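Local coordinates for protein methylenetetrahydrofolate--tRNA-(uracil-5-)-methyltransferase TrmFO (Thermus thermophilus, PDB 3G5S) that catalyses the folate- and FAD-dependent methylation of uridine 54 to 5-methyluridine in tRNA, with NADH or NADPH as the reductant, at residues Q68-R73 and E422-W427; P126-L131 and L355-K360. One frame throughout, in Å; residues are numbered along the deposited sequence.

Both contacts bring a late piece of the chain back onto an early one, and helix 343-361 ties them together. In contact 2 this helix packs on strand 129-131 of the parallel FAD-binding sheet; M71 of contact 1 touches its residues A348 and F351, while W427 meets L355 directly (W427 CH2 to L355 CD2, 3.8 Å). Contact 1 pairs two helices through a largely buried glutamate-phenylalanine stack, with a doubtful arginine-serine pair toward solvent. Contact 2, a helix against a strand and the loop before it, is partly buried and wholly apolar across the interface. Neither contact touches FAD, although V130 of contact 2 lies nearer to it than M71.

Contact 1 (Q68-R73 and E422-W427); sequences QAEMRR and EAFSAW
E70 and F424 face each other where helices 63-74 and 409-429 run side by side; the CA atoms of E70 and F424 are 6.5 Å apart. The axes of 68-73 and 422-427 point nearly the same way, at 21°, and approach to 9.8 Å. F424 reaches across with CG anti to its backbone N (chi1 -171°), which lays the ring against E70. CB of E70 sits 3.9 Å from the F424 ring centroid in a CH-pi contact over one face, and the extended chain carries the carboxylate along the same ring, the two planes only 10° apart. At the ring's rim, F424 CE2 comes to 3.2 Å from the backbone O of E70. The selenomethionine M71 bends back so that its CE touches F424 CZ at 3.5 Å. Toward solvent R73 NH1 lies 2.6 Å from S425 OG, but S425 is modelled in two conformers and this bent bond is doubtful; OG is also hydrogen-bonded to L421 O. The E70 carboxylate accepts hydrogen bonds from the backbone N of M374 and L375 through OE2 and OE1. These two N-H donors at the start of helix 374-384 would probably favour its ionised form, while the ring packs flat beside it.

Contact 2 (P126-L131 and L355-K360); sequences PGITVL and LNAARK
A357 meets I128 and V130 at the face that helix 343-361 turns to strand 129-131 and the loop residue before it, I128; the CA atoms of A357 and I128 are 6.5 Å apart. Its methyl is the shared point of the contact: A357 CB lies 3.9 Å from I128 CG2 and 3.9 Å from V130 CG2, so two branched side chains converge on one small one. In V130, CG1 takes the place anti to the backbone N (chi1 179°), and it is CG2, beside that N, that reaches the helix. I128 CG2 also rests against the carbonyl O of A357, at 3.9 Å. One turn on, K360 joins with the foot of its chain. Its CG is 3.8 Å from I128 CD1, and the same methyl lies 4.0 Å from K360 CB, so I128 divides its two branches, CG2 going to A357 and CD1 to K360. Beyond CG the lysine bends away, and its NZ forms a salt bridge with E329; the aliphatic part packs while the charge is paired outside the interface. No hydrogen bond crosses between the two segments. T129, whose CB points away from the helix, hydrogen-bonds through OG1 to G127 O (2.9 Å).

Strand 129-131 lies between strands 4-7 and 331-333 in the parallel sheet of a Rossmann-type FAD-binding domain, with backbone bonds from V130 to N5 and V7 and from T129 to G330 and Y332. Helix 343-361 packs on this sheet beside helix 11-22, where A357 and A358 touch L20, and A357 and K360 reach onto Y332 of strand 331-333.

Contact 1 (Q68-R73 and E422-W427)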
loop_
_atom_site.group_PDB
_atom_site.type_symbol
_atom_site.label_atom_id
_atom_site.label_comp_id
_atom_site.label_asym_id
_atom_site.label_seq_id
_atom_site.Cartn_x
_atom_site.Cartn_y
_atom_site.Cartn_z
ATOM N N GLN A 68 -4.391 12.770 -3.383
ATOM C CA GLN A 68 -4.551 13.995 -2.603
ATOM C C GLN A 68 -5.768 14.787 -3.060
ATOM O O GLN A 68 -6.564 15.253 -2.248
ATOM C CB GLN A 68 -3.299 14.869 -2.709
ATOM C CG GLN A 68 -2.098 14.288 -1.980
ATOM C CD GLN A 68 -0.785 14.935 -2.376
ATOM O OE1 GLN A 68 -0.757 15.934 -3.095
ATOM N NE2 GLN A 68 0.318 14.361 -1.907
ATOM N N ALA A 69 -5.897 14.959 -4.371
ATOM C CA ALA A 69 -7.015 15.711 -4.928
ATOM C C ALA A 69 -8.353 15.033 -4.640
ATOM O O ALA A 69 -9.338 15.702 -4.311
ATOM C CB ALA A 69 -6.827 15.927 -6.429
ATOM N N GLU A 70 -8.391 13.711 -4.766
ATOM C CA GLU A 70 -9.603 12.966 -4.448
ATOM C C GLU A 70 -9.987 13.177 -2.997
ATOM O O GLU A 70 -11.150 13.398 -2.677
ATOM C CB GLU A 70 -9.396 11.469 -4.716
ATOM C CG GLU A 70 -9.277 11.128 -6.190
ATOM C CD GLU A 70 -8.918 9.674 -6.477
ATOM O OE1 GLU A 70 -8.690 8.862 -5.539
ATOM O OE2 GLU A 70 -8.853 9.351 -7.691
HETATM N N MSE A 71 -9.009 13.087 -2.107
HETATM C CA MSE A 71 -9.297 13.226 -0.687
HETATM C C MSE A 71 -9.761 14.643 -0.321
HETATM O O MSE A 71 -10.604 14.797 0.558
HETATM C CB MSE A 71 -8.120 12.732 0.148
HETATM C CG MSE A 71 -8.006 11.205 0.144
HETATM SE SE MSE A 71 -9.616 10.324 0.852
HETATM C CE MSE A 71 -10.504 9.973 -0.843
ATOM N N ARG A 72 -9.248 15.675 -0.998
ATOM C CA ARG A 72 -9.806 17.008 -0.800
ATOM C C ARG A 72 -11.267 17.046 -1.215
ATOM O O ARG A 72 -12.102 17.618 -0.517
ATOM C CB ARG A 72 -9.039 18.064 -1.590
ATOM C CG ARG A 72 -7.655 18.359 -1.068
ATOM C CD ARG A 72 -7.112 19.662 -1.663
ATOM N NE ARG A 72 -5.747 19.905 -1.221
ATOM C CZ ARG A 72 -4.661 19.493 -1.864
ATOM N NH1 ARG A 72 -4.767 18.849 -3.024
ATOM N NH2 ARG A 72 -3.467 19.733 -1.344
ATOM N N ARG A 73 -11.577 16.464 -2.367
ATOM C CA ARG A 73 -12.951 16.466 -2.846
ATOM C C ARG A 73 -13.854 15.745 -1.853
ATOM O O ARG A 73 -15.014 16.117 -1.692
ATOM C CB ARG A 73 -13.048 15.821 -4.230
ATOM C CG ARG A 73 -12.254 16.514 -5.335
ATOM C CD ARG A 73 -12.980 17.695 -5.939
ATOM N NE ARG A 73 -12.210 18.359 -6.996
ATOM C CZ ARG A 73 -12.436 18.218 -8.302
ATOM N NH1 ARG A 73 -13.404 17.421 -8.729
ATOM N NH2 ARG A 73 -11.696 18.879 -9.184
ATOM N N GLU A 422 -12.339 13.241 -12.045
ATOM C CA GLU A 422 -13.717 13.385 -12.487
ATOM C C GLU A 422 -14.562 12.181 -12.079
ATOM O O GLU A 422 -15.692 12.334 -11.614
ATOM C CB GLU A 422 -13.787 13.583 -14.008
ATOM C CG GLU A 422 -15.217 13.661 -14.540
ATOM C CD GLU A 422 -15.309 13.705 -16.059
ATOM O OE1 GLU A 422 -14.291 13.979 -16.725
ATOM O OE2 GLU A 422 -16.415 13.477 -16.590
ATOM N N ALA A 423 -14.016 10.983 -12.266
ATOM C CA ALA A 423 -14.729 9.762 -11.898
ATOM C C ALA A 423 -15.000 9.730 -10.397
ATOM O O ALA A 423 -16.089 9.354 -9.965
ATOM C CB ALA A 423 -13.942 8.531 -12.311
ATOM N N PHE A 424 -14.011 10.129 -9.605
ATOM C CA PHE A 424 -14.175 10.129 -8.164
ATOM C C PHE A 424 -15.245 11.125 -7.731
ATOM O O PHE A 424 -16.076 10.832 -6.868
ATOM C CB PHE A 424 -12.853 10.445 -7.481
ATOM C CG PHE A 424 -12.903 10.254 -5.997
ATOM C CD1 PHE A 424 -12.835 8.982 -5.454
ATOM C CD2 PHE A 424 -13.052 11.332 -5.147
ATOM C CE1 PHE A 424 -12.899 8.790 -4.088
ATOM C CE2 PHE A 424 -13.118 11.145 -3.777
ATOM C CZ PHE A 424 -13.041 9.870 -3.253
ATOM N N SER A 425 -15.209 12.313 -8.320
ATOM C CA SER A 425 -16.181 13.346 -7.989
ATOM C C SER A 425 -17.601 12.922 -8.344
ATOM O O SER A 425 -18.536 13.173 -7.588
ATOM C CB SER A 425 -15.825 14.657 -8.685
ATOM O OG SER A 425 -14.642 15.208 -8.138
ATOM N N ALA A 426 -17.766 12.279 -9.494
ATOM C CA ALA A 426 -19.085 11.789 -9.876
ATOM C C ALA A 426 -19.567 10.717 -8.900
ATOM O O ALA A 426 -20.741 10.661 -8.542
ATOM C CB ALA A 426 -19.068 11.258 -11.301
ATOM N N TRP A 427 -18.649 9.864 -8.465
ATOM C CA TRP A 427 -18.981 8.844 -7.482
ATOM C C TRP A 427 -19.453 9.496 -6.180
ATOM O O TRP A 427 -20.491 9.118 -5.636
ATOM C CB TRP A 427 -17.785 7.926 -7.263
ATOM C CG TRP A 427 -17.998 6.919 -6.184
ATOM C CD1 TRP A 427 -18.742 5.771 -6.252
ATOM C CD2 TRP A 427 -17.451 6.965 -4.863
ATOM N NE1 TRP A 427 -18.692 5.106 -5.046
ATOM C CE2 TRP A 427 -17.908 5.819 -4.177
ATOM C CE3 TRP A 427 -16.624 7.867 -4.191
ATOM C CZ2 TRP A 427 -17.553 5.549 -2.855
ATOM C CZ3 TRP A 427 -16.280 7.603 -2.875
ATOM C CH2 TRP A 427 -16.740 6.452 -2.224
#

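Contact 2 (P126-L131 and L355-K360)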
loop_
_atom_site.group_PDB
_atom_site.type_symbol
_atom_site.label_atom_id
_atom_site.label_comp_id
_atom_site.label_asym_id
_atom_site.label_seq_id
_atom_site.Cartn_x
_atom_site.Cartn_y
_atom_site.Cartn_z
ATOM N N PRO A 126 -16.953 -6.279 19.570
ATOM C CA PRO A 126 -18.209 -6.631 18.907
ATOM C C PRO A 126 -18.863 -5.397 18.291
ATOM O O PRO A 126 -18.479 -4.263 18.580
ATOM C CB PRO A 126 -19.047 -7.174 20.061
ATOM C CG PRO A 126 -18.640 -6.309 21.205
ATOM C CD PRO A 126 -17.146 -6.065 21.015
ATOM N N GLY A 127 -19.848 -5.632 17.442
ATOM C CA GLY A 127 -20.566 -4.542 16.818
ATOM C C GLY A 127 -19.780 -3.925 15.680
ATOM O O GLY A 127 -18.673 -4.350 15.348
ATOM N N ILE A 128 -20.353 -2.902 15.068
ATOM C CA ILE A 128 -19.702 -2.257 13.935
ATOM C C ILE A 128 -18.380 -1.648 14.386
ATOM O O ILE A 128 -18.345 -0.853 15.330
ATOM C CB ILE A 128 -20.621 -1.204 13.301
ATOM C CG1 ILE A 128 -21.914 -1.862 12.807
ATOM C CG2 ILE A 128 -19.908 -0.510 12.160
ATOM C CD1 ILE A 128 -22.987 -0.872 12.386
ATOM N N THR A 129 -17.299 -2.021 13.697
ATOM C CA THR A 129 -15.950 -1.741 14.166
ATOM C C THR A 129 -14.998 -1.592 12.987
ATOM O O THR A 129 -15.006 -2.417 12.067
ATOM C CB THR A 129 -15.448 -2.911 15.056
ATOM O OG1 THR A 129 -16.233 -2.972 16.250
ATOM C CG2 THR A 129 -13.998 -2.743 15.440
ATOM N N VAL A 130 -14.168 -0.552 13.032
ATOM C CA VAL A 130 -13.067 -0.371 12.090
ATOM C C VAL A 130 -11.747 -0.605 12.818
ATOM O O VAL A 130 -11.482 0.028 13.842
ATOM C CB VAL A 130 -13.063 1.063 11.509
ATOM C CG1 VAL A 130 -11.886 1.250 10.552
ATOM C CG2 VAL A 130 -14.380 1.363 10.809
ATOM N N LEU A 131 -10.930 -1.518 12.293
ATOM C CA LEU A 131 -9.595 -1.778 12.832
ATOM C C LEU A 131 -8.554 -1.015 12.021
ATOM O O LEU A 131 -8.470 -1.170 10.809
ATOM C CB LEU A 131 -9.283 -3.269 12.786
ATOM C CG LEU A 131 -10.272 -4.174 13.520
ATOM C CD1 LEU A 131 -9.863 -5.613 13.338
ATOM C CD2 LEU A 131 -10.384 -3.815 15.003
ATOM N N LEU A 355 -16.760 5.428 5.938
ATOM C CA LEU A 355 -17.955 5.636 5.141
ATOM C C LEU A 355 -18.836 4.389 5.161
ATOM O O LEU A 355 -20.047 4.473 5.373
ATOM C CB LEU A 355 -17.568 5.997 3.704
ATOM C CG LEU A 355 -18.713 6.120 2.697
ATOM C CD1 LEU A 355 -19.759 7.155 3.116
ATOM C CD2 LEU A 355 -18.132 6.467 1.336
ATOM N N ASN A 356 -18.228 3.233 4.934
ATOM C CA ASN A 356 -19.004 2.006 4.898
ATOM C C ASN A 356 -19.528 1.575 6.260
ATOM O O ASN A 356 -20.642 1.071 6.362
ATOM C CB ASN A 356 -18.251 0.901 4.169
ATOM C CG ASN A 356 -18.286 1.107 2.667
ATOM O OD1 ASN A 356 -19.270 1.636 2.141
ATOM N ND2 ASN A 356 -17.225 0.709 1.975
ATOM N N ALA A 357 -18.742 1.807 7.305
ATOM C CA ALA A 357 -19.204 1.558 8.667
ATOM C C ALA A 357 -20.383 2.473 9.019
ATOM O O ALA A 357 -21.350 2.037 9.648
ATOM C CB ALA A 357 -18.063 1.751 9.646
ATOM N N ALA A 358 -20.300 3.738 8.608
ATOM C CA ALA A 358 -21.380 4.686 8.848
ATOM C C ALA A 358 -22.631 4.225 8.120
ATOM O O ALA A 358 -23.740 4.234 8.668
ATOM C CB ALA A 358 -20.975 6.073 8.381
ATOM N N ARG A 359 -22.458 3.834 6.862
ATOM C CA ARG A 359 -23.586 3.333 6.088
ATOM C C ARG A 359 -24.213 2.096 6.727
ATOM O O ARG A 359 -25.434 1.972 6.814
ATOM C CB ARG A 359 -23.182 3.100 4.628
ATOM C CG ARG A 359 -22.917 4.421 3.892
ATOM C CD ARG A 359 -22.389 4.207 2.467
ATOM N NE ARG A 359 -23.317 3.439 1.643
ATOM C CZ ARG A 359 -24.371 3.953 1.014
ATOM N NH1 ARG A 359 -25.164 3.161 0.312
ATOM N NH2 ARG A 359 -24.633 5.253 1.081
ATOM N N LYS A 360 -23.371 1.194 7.224
ATOM C CA LYS A 360 -23.855 0.002 7.940
ATOM C C LYS A 360 -24.714 0.377 9.151
ATOM O O LYS A 360 -25.773 -0.227 9.415
ATOM C CB LYS A 360 -22.658 -0.820 8.425
ATOM C CG LYS A 360 -23.014 -2.231 8.876
ATOM C CD LYS A 360 -23.555 -3.033 7.702
ATOM C CE LYS A 360 -23.086 -4.484 7.746
ATOM N NZ LYS A 360 -23.912 -5.391 8.578
#